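Local coordinates for protein probable branched-chain-amino-acid aminotransferase (Thermotoga maritima MSB8, PDB 3CSW) that probably transfers the amino group between leucine, isoleucine or valine and 2-oxoglutarate, using pyridoxal 5'-phosphate as cofactor, at residues D164-L167 against Q173-E176. Numbering follows the deposited sequence.
With PLP (pyridoxal-5'-phosphate), chain E.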
loop_
_atom_site.group_PDB
_atom_site.type_symbol
_atom_site.label_atom_id
_atom_site.label_comp_id
_atom_site.label_asym_id
_atom_site.label_seq_id
_atom_site.Cartn_x
_atom_site.Cartn_y
_atom_site.Cartn_z
ATOM N N ASP A 164 7.019 -20.737 -15.747
ATOM C CA ASP A 164 6.249 -19.519 -15.518
ATOM C C ASP A 164 6.830 -18.856 -14.269
ATOM O O ASP A 164 7.549 -19.490 -13.510
ATOM C CB ASP A 164 4.754 -19.851 -15.351
ATOM C CG ASP A 164 3.834 -18.634 -15.543
ATOM O OD1 ASP A 164 4.337 -17.536 -15.848
ATOM O OD2 ASP A 164 2.595 -18.771 -15.383
ATOM N N VAL A 165 6.559 -17.566 -14.095
ATOM C CA VAL A 165 6.925 -16.813 -12.893
ATOM C C VAL A 165 5.647 -16.533 -12.069
ATOM O O VAL A 165 4.570 -16.368 -12.625
ATOM C CB VAL A 165 7.684 -15.497 -13.215
ATOM C CG1 VAL A 165 9.074 -15.806 -13.806
ATOM C CG2 VAL A 165 6.863 -14.565 -14.140
ATOM N N ILE A 166 5.780 -16.524 -10.739
ATOM C CA ILE A 166 4.672 -16.287 -9.824
ATOM C C ILE A 166 4.629 -14.808 -9.378
ATOM O O ILE A 166 5.555 -14.311 -8.732
ATOM C CB ILE A 166 4.780 -17.229 -8.597
ATOM C CG1 ILE A 166 4.997 -18.697 -9.043
ATOM C CG2 ILE A 166 3.597 -17.083 -7.679
ATOM C CD1 ILE A 166 4.049 -19.260 -10.096
ATOM N N LEU A 167 3.563 -14.114 -9.773
ATOM C CA LEU A 167 3.303 -12.743 -9.344
ATOM C C LEU A 167 2.602 -12.751 -7.989
ATOM O O LEU A 167 1.569 -13.413 -7.813
ATOM C CB LEU A 167 2.455 -11.957 -10.357
ATOM C CG LEU A 167 3.038 -11.537 -11.710
ATOM C CD1 LEU A 167 2.992 -12.702 -12.683
ATOM C CD2 LEU A 167 2.357 -10.275 -12.285
ATOM N N GLN A 173 0.845 -11.562 -0.875
ATOM C CA GLN A 173 -0.087 -12.652 -1.137
ATOM C C GLN A 173 0.233 -13.238 -2.500
ATOM O O GLN A 173 0.663 -12.529 -3.392
ATOM C CB GLN A 173 -1.565 -12.199 -1.064
ATOM C CG GLN A 173 -2.134 -11.392 -2.249
ATOM C CD GLN A 173 -1.849 -9.891 -2.189
ATOM O OE1 GLN A 173 -0.890 -9.448 -1.571
ATOM N NE2 GLN A 173 -2.685 -9.116 -2.855
ATOM N N VAL A 174 0.041 -14.545 -2.642
ATOM C CA VAL A 174 0.147 -15.195 -3.936
ATOM C C VAL A 174 -1.042 -14.762 -4.809
ATOM O O VAL A 174 -2.219 -14.844 -4.397
ATOM C CB VAL A 174 0.166 -16.742 -3.790
ATOM C CG1 VAL A 174 0.277 -17.401 -5.144
ATOM C CG2 VAL A 174 1.312 -17.185 -2.861
ATOM N N CYS A 175 -0.745 -14.274 -6.003
ATOM C CA CYS A 175 -1.810 -13.988 -6.968
ATOM C C CYS A 175 -1.872 -15.136 -7.956
ATOM O O CYS A 175 -2.748 -16.010 -7.863
ATOM C CB CYS A 175 -1.605 -12.618 -7.647
ATOM S SG CYS A 175 -2.010 -11.256 -6.513
ATOM N N GLU A 176 -0.945 -15.143 -8.909
ATOM C CA GLU A 176 -0.971 -16.117 -9.956
ATOM C C GLU A 176 0.308 -16.087 -10.772
ATOM O O GLU A 176 1.125 -15.214 -10.602
ATOM C CB GLU A 176 -2.172 -15.824 -10.869
ATOM C CG GLU A 176 -2.147 -14.452 -11.542
ATOM C CD GLU A 176 -3.525 -13.963 -11.954
ATOM O OE1 GLU A 176 -4.232 -14.675 -12.685
ATOM O OE2 GLU A 176 -3.905 -12.848 -11.553
HETATM N N1 PLP E . -3.575 -15.814 -15.122
HETATM C C2 PLP E . -3.194 -14.970 -16.161
HETATM C C2A PLP E . -2.465 -13.712 -15.805
HETATM C C3 PLP E . -3.496 -15.317 -17.497
HETATM O O3 PLP E . -3.056 -14.543 -18.545
HETATM C C4 PLP E . -4.187 -16.523 -17.766
HETATM C C4A PLP E . -4.464 -16.948 -19.182
HETATM O O4A PLP E . -3.584 -17.533 -19.841
HETATM C C5 PLP E . -4.554 -17.361 -16.699
HETATM C C6 PLP E . -4.251 -16.988 -15.388
HETATM C C5A PLP E . -5.086 -18.756 -16.938
HETATM O O4P PLP E . -6.480 -18.712 -17.207
HETATM P P PLP E . -7.243 -19.866 -18.072
HETATM O O1P PLP E . -8.659 -19.381 -18.447
HETATM O O2P PLP E . -7.346 -21.118 -17.248
HETATM O O3P PLP E . -6.380 -20.090 -19.306
#
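L167 and E176 form an antiparallel hydrogen-bonded pair, their CA atoms 5.5 Å apart, where the hairpin strands 164-168 and 174-177 meet with their short segments running at 135° to each other. The regular register is interrupted by a classic beta bulge, with C175 and E176 both opposite L167. L167 N gives its hydrogen to E176 O at 2.8 Å, while L167 O takes two, from E176 N at 3.2 Å and from C175 N at 3.1 Å, both donors lying in its carbonyl plane. C175 CB also touches that oxygen, at 3.3 Å.

The side chain of L167 lies against the backbone of E176, with CB 3.5 Å from E176 O. Beside this pair, I166 CG2 meets V174 CG1 at 4.2 Å; each methyl is anti to its own backbone N, and V182 of the neighbouring sheet touches both residues.

E176, the second residue of the bulge opposite L167, also lines the cofactor pocket. It carries CG tucked between its backbone N and carbonyl carbon (chi1 60°), and the chain then runs on extended, bringing the carboxylate to the pyridine nitrogen of PLP. Its other oxygen, OE2, is held by a salt bridge to R134 and by L200 N, which, with the bond from PLP N1 to OE1, helps hold the carboxylate's rotation. A carboxylate at this nitrogen probably favours the protonated pyridinium, as in other fold-type IV aminotransferases. With an alanine here, the ring nitrogen and R134 would probably both lose their anionic mate, and the cofactor ring would be less firmly placed. The bond is of ordinary length but bent: PLP N1 reaches E176 OE1 at 2.8 Å, with an N-H...O angle of 137°.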